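Local coordinates for protein hyaluronidase (Thermobaculum terrenum, PDB 5DIY) that probably acts as a family 84 glycoside hydrolase that removes O-linked N-acetylglucosamine from proteins, at residues M232-D244 and M304-E317. Numbering follows the deposited sequence.
Sequences MPELHIGPYDHRD and MEKFYQSNTISCLE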
ATOM      1  N   MET C 232       1.173  -7.657   1.082  1.00 26.35           N
ATOM      2  CA  MET C 232       2.598  -7.753   1.497  1.00 26.66           C
ATOM      3  C   MET C 232       3.609  -8.121   0.386  1.00 25.16           C
ATOM      4  O   MET C 232       4.707  -7.579   0.369  1.00 25.17           O
ATOM      5  CB  MET C 232       2.764  -8.682   2.717  1.00 28.47           C
ATOM      6  CG  MET C 232       2.477  -8.017   4.061  1.00 29.91           C
ATOM      7  SD  MET C 232       3.021  -8.996   5.487  1.00 32.27           S
ATOM      8  CE  MET C 232       1.698 -10.199   5.563  1.00 31.45           C
ATOM      9  N   PRO C 233       3.249  -9.025  -0.543  1.00 24.48           N
ATOM     10  CA  PRO C 233       4.159  -9.323  -1.666  1.00 23.81           C
ATOM     11  C   PRO C 233       4.460  -8.162  -2.632  1.00 23.66           C
ATOM     12  O   PRO C 233       5.458  -8.223  -3.360  1.00 22.47           O
ATOM     13  CB  PRO C 233       3.440 -10.448  -2.400  1.00 24.11           C
ATOM     14  CG  PRO C 233       2.658 -11.138  -1.343  1.00 24.41           C
ATOM     15  CD  PRO C 233       2.175 -10.030  -0.445  1.00 24.51           C
ATOM     16  N   GLU C 234       3.624  -7.124  -2.631  1.00 22.92           N
ATOM     17  CA  GLU C 234       3.781  -5.984  -3.539  1.00 22.80           C
ATOM     18  C   GLU C 234       4.625  -4.883  -2.929  1.00 22.94           C
ATOM     19  O   GLU C 234       4.319  -4.410  -1.834  1.00 23.54           O
ATOM     20  CB  GLU C 234       2.412  -5.417  -3.889  1.00 22.48           C
ATOM     21  CG  GLU C 234       1.516  -6.411  -4.597  1.00 22.66           C
ATOM     22  CD  GLU C 234       0.045  -6.057  -4.532  1.00 22.81           C
ATOM     23  OE1 GLU C 234      -0.314  -4.906  -4.185  1.00 22.76           O
ATOM     24  OE2 GLU C 234      -0.753  -6.954  -4.849  1.00 23.02           O
ATOM     25  N   LEU C 235       5.680  -4.470  -3.638  1.00 22.95           N
ATOM     26  CA  LEU C 235       6.466  -3.313  -3.230  1.00 22.58           C
ATOM     27  C   LEU C 235       5.813  -2.048  -3.789  1.00 22.36           C
ATOM     28  O   LEU C 235       5.989  -1.711  -4.969  1.00 21.58           O
ATOM     29  CB  LEU C 235       7.919  -3.421  -3.690  1.00 22.60           C
ATOM     30  CG  LEU C 235       8.844  -2.276  -3.273  1.00 23.20           C
ATOM     31  CD1 LEU C 235       8.958  -2.188  -1.757  1.00 23.36           C
ATOM     32  CD2 LEU C 235      10.214  -2.434  -3.919  1.00 23.74           C
ATOM     33  N   HIS C 236       5.083  -1.343  -2.929  1.00 22.17           N
ATOM     34  CA  HIS C 236       4.372  -0.125  -3.327  1.00 22.46           C
ATOM     35  C   HIS C 236       5.288   1.086  -3.249  1.00 23.21           C
ATOM     36  O   HIS C 236       5.173   1.914  -2.332  1.00 23.99           O
ATOM     37  CB  HIS C 236       3.135   0.095  -2.455  1.00 22.15           C
ATOM     38  CG  HIS C 236       2.077  -0.948  -2.627  1.00 21.81           C
ATOM     39  ND1 HIS C 236       1.075  -1.145  -1.703  1.00 22.25           N
ATOM     40  CD2 HIS C 236       1.864  -1.851  -3.611  1.00 22.17           C
ATOM     41  CE1 HIS C 236       0.281  -2.115  -2.117  1.00 21.97           C
ATOM     42  NE2 HIS C 236       0.740  -2.565  -3.271  1.00 21.76           N
ATOM     43  N   ILE C 237       6.189   1.196  -4.222  1.00 23.39           N
ATOM     44  CA  ILE C 237       7.108   2.339  -4.293  1.00 23.80           C
ATOM     45  C   ILE C 237       6.756   3.356  -5.382  1.00 23.25           C
ATOM     46  O   ILE C 237       7.445   4.364  -5.504  1.00 23.30           O
ATOM     47  CB  ILE C 237       8.590   1.904  -4.409  1.00 24.35           C
ATOM     48  CG1 ILE C 237       8.806   0.910  -5.559  1.00 24.71           C
ATOM     49  CG2 ILE C 237       9.057   1.339  -3.073  1.00 24.76           C
ATOM     50  CD1 ILE C 237      10.247   0.801  -6.013  1.00 25.29           C
ATOM     51  N   GLY C 238       5.685   3.117  -6.142  1.00 23.11           N
ATOM     52  CA  GLY C 238       5.285   4.017  -7.222  1.00 23.52           C
ATOM     53  C   GLY C 238       4.747   5.345  -6.715  1.00 24.55           C
ATOM     54  O   GLY C 238       4.387   5.459  -5.541  1.00 24.67           O
ATOM     55  N   PRO C 239       4.663   6.357  -7.600  1.00 24.88           N
ATOM     56  CA  PRO C 239       4.216   7.669  -7.145  1.00 25.19           C
ATOM     57  C   PRO C 239       2.753   7.693  -6.727  1.00 24.44           C
ATOM     58  O   PRO C 239       1.940   6.926  -7.247  1.00 26.34           O
ATOM     59  CB  PRO C 239       4.430   8.553  -8.379  1.00 25.61           C
ATOM     60  CG  PRO C 239       4.203   7.623  -9.518  1.00 25.58           C
ATOM     61  CD  PRO C 239       4.802   6.314  -9.067  1.00 25.90           C
ATOM     62  N   TYR C 240       2.441   8.565  -5.776  1.00 24.00           N
ATOM     63  CA  TYR C 240       1.066   8.965  -5.485  1.00 23.21           C
ATOM     64  C   TYR C 240       0.401   9.390  -6.798  1.00 23.71           C
ATOM     65  O   TYR C 240       1.014  10.102  -7.601  1.00 22.54           O
ATOM     66  CB  TYR C 240       1.070  10.127  -4.491  1.00 23.01           C
ATOM     67  CG  TYR C 240      -0.246  10.395  -3.806  1.00 23.09           C
ATOM     68  CD1 TYR C 240      -0.807   9.458  -2.942  1.00 23.55           C
ATOM     69  CD2 TYR C 240      -0.921  11.602  -3.990  1.00 23.61           C
ATOM     70  CE1 TYR C 240      -2.012   9.708  -2.295  1.00 23.57           C
ATOM     71  CE2 TYR C 240      -2.127  11.857  -3.349  1.00 23.53           C
ATOM     72  CZ  TYR C 240      -2.663  10.911  -2.508  1.00 23.20           C
ATOM     73  OH  TYR C 240      -3.841  11.189  -1.879  1.00 24.69           O
ATOM     74  N   ASP C 241      -0.823   8.926  -7.042  1.00 24.31           N
ATOM     75  CA  ASP C 241      -1.455   9.159  -8.344  1.00 25.65           C
ATOM     76  C   ASP C 241      -2.967   9.026  -8.318  1.00 25.68           C
ATOM     77  O   ASP C 241      -3.536   8.418  -7.410  1.00 25.42           O
ATOM     78  CB  ASP C 241      -0.878   8.176  -9.384  1.00 26.15           C
ATOM     79  CG  ASP C 241      -0.804   8.759 -10.791  1.00 27.05           C
ATOM     80  OD1 ASP C 241      -1.374   9.840 -11.068  1.00 27.08           O
ATOM     81  OD2 ASP C 241      -0.171   8.103 -11.641  1.00 27.50           O
ATOM     82  N   HIS C 242      -3.593   9.618  -9.338  1.00 26.47           N
ATOM     83  CA  HIS C 242      -5.028   9.485  -9.623  1.00 26.50           C
ATOM     84  C   HIS C 242      -5.914  10.129  -8.561  1.00 26.11           C
ATOM     85  O   HIS C 242      -7.057   9.713  -8.358  1.00 26.25           O
ATOM     86  CB  HIS C 242      -5.406   8.018  -9.848  1.00 27.16           C
ATOM     87  CG  HIS C 242      -4.513   7.319 -10.820  1.00 27.50           C
ATOM     88  ND1 HIS C 242      -4.077   6.024 -10.640  1.00 28.90           N
ATOM     89  CD2 HIS C 242      -3.946   7.750 -11.970  1.00 28.27           C
ATOM     90  CE1 HIS C 242      -3.297   5.685 -11.651  1.00 28.78           C
ATOM     91  NE2 HIS C 242      -3.203   6.714 -12.472  1.00 28.97           N
ATOM     92  N   ARG C 243      -5.379  11.156  -7.904  1.00 25.51           N
ATOM     93  CA  ARG C 243      -6.136  11.967  -6.966  1.00 26.06           C
ATOM     94  C   ARG C 243      -6.370  13.284  -7.673  1.00 26.76           C
ATOM     95  O   ARG C 243      -5.419  13.921  -8.122  1.00 26.60           O
ATOM     96  CB  ARG C 243      -5.372  12.165  -5.648  1.00 25.12           C
ATOM     97  CG  ARG C 243      -5.637  11.081  -4.614  1.00 24.85           C
ATOM     98  CD  ARG C 243      -5.076   9.737  -5.042  1.00 24.86           C
ATOM     99  NE  ARG C 243      -5.423   8.638  -4.133  1.00 25.20           N
ATOM    100  CZ  ARG C 243      -5.666   7.373  -4.503  1.00 25.24           C
ATOM    101  NH1 ARG C 243      -5.635   6.996  -5.783  1.00 25.74           N
ATOM    102  NH2 ARG C 243      -5.969   6.464  -3.582  1.00 25.62           N
ATOM    103  N   ASP C 244      -7.637  13.677  -7.794  1.00 28.55           N
ATOM    104  CA  ASP C 244      -7.995  14.853  -8.593  1.00 30.11           C
ATOM    105  C   ASP C 244      -7.249  16.096  -8.111  1.00 30.79           C
ATOM    106  O   ASP C 244      -7.040  16.247  -6.914  1.00 31.55           O
ATOM    107  CB  ASP C 244      -9.515  15.100  -8.577  1.00 30.76           C
ATOM    108  CG  ASP C 244     -10.247  14.387  -9.713  1.00 31.54           C
ATOM    109  OD1 ASP C 244      -9.668  13.491 -10.367  1.00 32.18           O
ATOM    110  OD2 ASP C 244     -11.428  14.720  -9.948  1.00 32.70           O
ATOM    111  N   MET C 304      16.682   2.749 -10.866  1.00 27.37           N
ATOM    112  CA  MET C 304      15.404   2.754 -10.148  1.00 28.18           C
ATOM    113  C   MET C 304      14.234   2.792 -11.126  1.00 28.06           C
ATOM    114  O   MET C 304      13.288   2.029 -10.970  1.00 28.55           O
ATOM    115  CB  MET C 304      15.319   3.910  -9.137  1.00 28.03           C
ATOM    116  CG  MET C 304      16.098   3.659  -7.846  1.00 27.73           C
ATOM    117  SD  MET C 304      15.588   2.191  -6.936  1.00 27.82           S
ATOM    118  CE  MET C 304      13.901   2.621  -6.509  1.00 29.76           C
ATOM    119  N   GLU C 305      14.311   3.662 -12.131  1.00 29.48           N
ATOM    120  CA  GLU C 305      13.322   3.696 -13.216  1.00 30.56           C
ATOM    121  C   GLU C 305      13.066   2.286 -13.759  1.00 29.70           C
ATOM    122  O   GLU C 305      11.920   1.840 -13.840  1.00 28.94           O
ATOM    123  CB  GLU C 305      13.786   4.618 -14.353  1.00 32.61           C
ATOM    124  CG  GLU C 305      13.678   6.112 -14.064  1.00 34.39           C
ATOM    125  CD  GLU C 305      12.290   6.697 -14.318  1.00 37.22           C
ATOM    126  OE1 GLU C 305      11.302   5.944 -14.470  1.00 38.87           O
ATOM    127  OE2 GLU C 305      12.177   7.939 -14.368  1.00 38.30           O
ATOM    128  N   LYS C 306      14.143   1.574 -14.086  1.00 28.12           N
ATOM    129  CA  LYS C 306      14.033   0.228 -14.656  1.00 27.56           C
ATOM    130  C   LYS C 306      13.440  -0.787 -13.684  1.00 26.07           C
ATOM    131  O   LYS C 306      12.591  -1.580 -14.063  1.00 24.75           O
ATOM    132  CB  LYS C 306      15.403  -0.280 -15.131  1.00 27.64           C
ATOM    133  CG  LYS C 306      15.317  -1.500 -16.028  1.00 28.76           C
ATOM    134  CD  LYS C 306      14.805  -1.096 -17.404  1.00 30.10           C
ATOM    135  CE  LYS C 306      14.228  -2.258 -18.160  1.00 30.78           C
ATOM    136  NZ  LYS C 306      13.494  -1.773 -19.359  1.00 30.89           N
ATOM    137  N   PHE C 307      13.919  -0.766 -12.445  1.00 25.07           N
ATOM    138  CA  PHE C 307      13.454  -1.680 -11.417  1.00 24.49           C
ATOM    139  C   PHE C 307      11.973  -1.426 -11.092  1.00 24.03           C
ATOM    140  O   PHE C 307      11.226  -2.376 -10.825  1.00 22.38           O
ATOM    141  CB  PHE C 307      14.330  -1.538 -10.165  1.00 24.20           C
ATOM    142  CG  PHE C 307      13.911  -2.410  -9.019  1.00 24.27           C
ATOM    143  CD1 PHE C 307      14.045  -3.794  -9.096  1.00 24.26           C
ATOM    144  CD2 PHE C 307      13.404  -1.849  -7.846  1.00 24.71           C
ATOM    145  CE1 PHE C 307      13.666  -4.604  -8.040  1.00 24.61           C
ATOM    146  CE2 PHE C 307      13.029  -2.657  -6.779  1.00 24.74           C
ATOM    147  CZ  PHE C 307      13.156  -4.035  -6.877  1.00 25.19           C
ATOM    148  N   TYR C 308      11.558  -0.154 -11.132  1.00 24.44           N
ATOM    149  CA  TYR C 308      10.164   0.214 -10.859  1.00 24.48           C
ATOM    150  C   TYR C 308       9.188  -0.370 -11.890  1.00 24.68           C
ATOM    151  O   TYR C 308       8.049  -0.669 -11.541  1.00 25.14           O
ATOM    152  CB  TYR C 308       9.957   1.737 -10.708  1.00 24.19           C
ATOM    153  CG  TYR C 308       8.485   2.080 -10.569  1.00 24.59           C
ATOM    154  CD1 TYR C 308       7.720   1.522  -9.536  1.00 24.87           C
ATOM    155  CD2 TYR C 308       7.833   2.887 -11.507  1.00 24.70           C
ATOM    156  CE1 TYR C 308       6.357   1.769  -9.426  1.00 24.97           C
ATOM    157  CE2 TYR C 308       6.466   3.149 -11.398  1.00 25.38           C
ATOM    158  CZ  TYR C 308       5.735   2.587 -10.355  1.00 25.06           C
ATOM    159  OH  TYR C 308       4.391   2.826 -10.232  1.00 25.30           O
ATOM    160  N   GLN C 309       9.633  -0.579 -13.130  1.00 24.99           N
ATOM    161  CA  GLN C 309       8.779  -1.215 -14.151  1.00 25.01           C
ATOM    162  C   GLN C 309       8.263  -2.614 -13.763  1.00 24.48           C
ATOM    163  O   GLN C 309       7.199  -3.015 -14.220  1.00 25.87           O
ATOM    164  CB  GLN C 309       9.503  -1.298 -15.490  1.00 25.21           C
ATOM    165  CG  GLN C 309       9.736   0.039 -16.167  1.00 25.61           C
ATOM    166  CD  GLN C 309      10.529  -0.092 -17.455  1.00 26.80           C
ATOM    167  OE1 GLN C 309      11.197  -1.102 -17.695  1.00 26.62           O
ATOM    168  NE2 GLN C 309      10.451   0.931 -18.300  1.00 27.38           N
ATOM    169  N   SER C 310       9.010  -3.329 -12.921  1.00 23.87           N
ATOM    170  CA  SER C 310       8.608  -4.634 -12.381  1.00 23.77           C
ATOM    171  C   SER C 310       7.922  -4.559 -10.995  1.00 24.32           C
ATOM    172  O   SER C 310       7.536  -5.598 -10.441  1.00 24.79           O
ATOM    173  CB  SER C 310       9.836  -5.567 -12.323  1.00 24.28           C
ATOM    174  OG  SER C 310      10.230  -5.992 -13.624  1.00 23.94           O
ATOM    175  N   ASN C 311       7.751  -3.350 -10.447  1.00 24.13           N
ATOM    176  CA  ASN C 311       7.075  -3.144  -9.162  1.00 24.17           C
ATOM    177  C   ASN C 311       5.934  -2.130  -9.249  1.00 23.96           C
ATOM    178  O   ASN C 311       5.731  -1.330  -8.329  1.00 23.91           O
ATOM    179  CB  ASN C 311       8.096  -2.708  -8.108  1.00 24.77           C
ATOM    180  CG  ASN C 311       9.124  -3.783  -7.825  1.00 25.09           C
ATOM    181  OD1 ASN C 311       8.847  -4.742  -7.109  1.00 24.79           O
ATOM    182  ND2 ASN C 311      10.312  -3.635  -8.399  1.00 26.29           N
ATOM    183  N   THR C 312       5.180  -2.175 -10.347  1.00 23.24           N
ATOM    184  CA  THR C 312       4.076  -1.244 -10.563  1.00 23.12           C
ATOM    185  C   THR C 312       2.779  -1.658  -9.857  1.00 23.29           C
ATOM    186  O   THR C 312       1.949  -0.792  -9.576  1.00 23.48           O
ATOM    187  CB  THR C 312       3.776  -1.045 -12.066  1.00 23.16           C
ATOM    188  OG1 THR C 312       3.479  -2.306 -12.675  1.00 23.45           O
ATOM    189  CG2 THR C 312       4.956  -0.421 -12.765  1.00 23.51           C
ATOM    190  N   ILE C 313       2.614  -2.952  -9.551  1.00 23.00           N
ATOM    191  CA  ILE C 313       1.333  -3.475  -9.073  1.00 23.60           C
ATOM    192  C   ILE C 313       0.956  -2.821  -7.735  1.00 23.96           C
ATOM    193  O   ILE C 313       1.700  -2.888  -6.753  1.00 24.02           O
ATOM    194  CB  ILE C 313       1.292  -5.026  -8.954  1.00 23.99           C
ATOM    195  CG1 ILE C 313       1.458  -5.690 -10.327  1.00 24.48           C
ATOM    196  CG2 ILE C 313      -0.039  -5.482  -8.351  1.00 24.43           C
ATOM    197  CD1 ILE C 313       1.766  -7.174 -10.273  1.00 25.16           C
ATOM    198  N   SER C 314      -0.199  -2.170  -7.734  1.00 23.59           N
ATOM    199  CA  SER C 314      -0.797  -1.581  -6.536  1.00 23.41           C
ATOM    200  C   SER C 314      -2.231  -1.214  -6.877  1.00 23.63           C
ATOM    201  O   SER C 314      -2.631  -1.323  -8.034  1.00 23.73           O
ATOM    202  CB  SER C 314      -0.037  -0.320  -6.106  1.00 22.83           C
ATOM    203  OG  SER C 314      -0.278   0.757  -6.993  1.00 22.09           O
ATOM    204  N   CYS C 315      -2.989  -0.728  -5.897  1.00 23.44           N
ATOM    205  CA  CYS C 315      -4.315  -0.169  -6.168  1.00 24.38           C
ATOM    206  C   CYS C 315      -4.288   0.941  -7.241  1.00 24.58           C
ATOM    207  O   CYS C 315      -5.252   1.107  -7.982  1.00 25.14           O
ATOM    208  CB  CYS C 315      -4.950   0.371  -4.880  1.00 24.39           C
ATOM    209  SG  CYS C 315      -4.118   1.809  -4.161  1.00 26.06           S
ATOM    210  N   LEU C 316      -3.186   1.686  -7.314  1.00 25.12           N
ATOM    211  CA  LEU C 316      -3.014   2.753  -8.309  1.00 25.83           C
ATOM    212  C   LEU C 316      -2.749   2.217  -9.723  1.00 26.65           C
ATOM    213  O   LEU C 316      -3.145   2.842 -10.700  1.00 27.48           O
ATOM    214  CB  LEU C 316      -1.872   3.688  -7.902  1.00 25.58           C
ATOM    215  CG  LEU C 316      -1.974   4.355  -6.525  1.00 26.29           C
ATOM    216  CD1 LEU C 316      -0.751   5.214  -6.247  1.00 26.26           C
ATOM    217  CD2 LEU C 316      -3.242   5.186  -6.415  1.00 26.78           C
ATOM    218  N   GLU C 317      -2.058   1.083  -9.829  1.00 26.62           N
ATOM    219  CA  GLU C 317      -1.800   0.443 -11.118  1.00 26.82           C
ATOM    220  C   GLU C 317      -2.054  -1.046 -10.964  1.00 26.47           C
ATOM    221  O   GLU C 317      -1.110  -1.811 -10.791  1.00 26.02           O
ATOM    222  CB  GLU C 317      -0.361   0.691 -11.577  1.00 26.69           C
ATOM    223  CG  GLU C 317       0.004   2.146 -11.807  1.00 28.01           C
ATOM    224  CD  GLU C 317      -0.811   2.823 -12.898  1.00 27.51           C
ATOM    225  OE1 GLU C 317      -1.405   2.130 -13.751  1.00 28.21           O
ATOM    226  OE2 GLU C 317      -0.853   4.065 -12.892  1.00 27.83           O
TER
HETATM  227  O   HOH W   1       6.377  -5.851  -6.116  1.00 23.02           O
HETATM  228  O   HOH W   2       4.353  -3.610  -6.615  1.00 25.32           O
HETATM  229  O   HOH W   3       4.198   0.574  -6.679  1.00 21.49           O
HETATM  230  O   HOH W   4       1.928   4.461  -8.750  1.00 22.02           O
HETATM  231  O   HOH W   5       0.801   5.582 -11.141  1.00 27.98           O
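Leu316 packs against residues 239-243 as the residue that buries the most surface in this contact: its CD1 lies 3.3 Å from Pro239 O, while CD2 meets Asp241 O and Arg243 NH1, the Leu316 and Arg243 side chains crossing at about a right angle. Farther along, Tyr308 holds CG anti to its backbone N (chi1 174°), which carries the ring out to Gly238, where CE1 comes within 3.3 Å of the glycine CA and OH reaches Pro239 CD. Ile237 slides past this ring in the opposite direction and touches Met304 CE with its CD1; Leu235 CD2 meets Phe307 CE2 at 4.0 Å. His236 presents its ring edge to Ile313 O, with CD2 3.3 Å from that oxygen.

Between 232-244 and 304-317 no direct hydrogen bond forms; the polar joints run through water. One water accepts from Leu235 N and donates to Asn311 OD1; another accepts from Gly238 N and donates to Asn311 O. A third donates to both Asp241 OD2 and Glu317 OE2, bridging carboxylates whose oxygens are 4.3 Å apart and probably easing their repulsion.

In the second shell, Asn311 ND2 donates to Phe307 O (2.9 Å) from above the carbonyl plane and also lies over the centre of the Phe307 ring, which probably helps set the amide so that OD1 faces its water. The His236 ring is positioned by NE2, which donates nearly in the ring plane to the anti lone pair of Glu234 OE1 (2.7 Å, 159°); the His236 side chain lies about 9 Å from the bound sugar. Glu234 OE2 forms a salt bridge with Arg435, and Arg243 NH2 one with Asp222.

The 232-244 loop, between barrel strands 218-222 and 251-256, thus joins the TIM barrel to the segment leaving helix 301-308, with helices 284-296, 340-362 and 373-398 alongside.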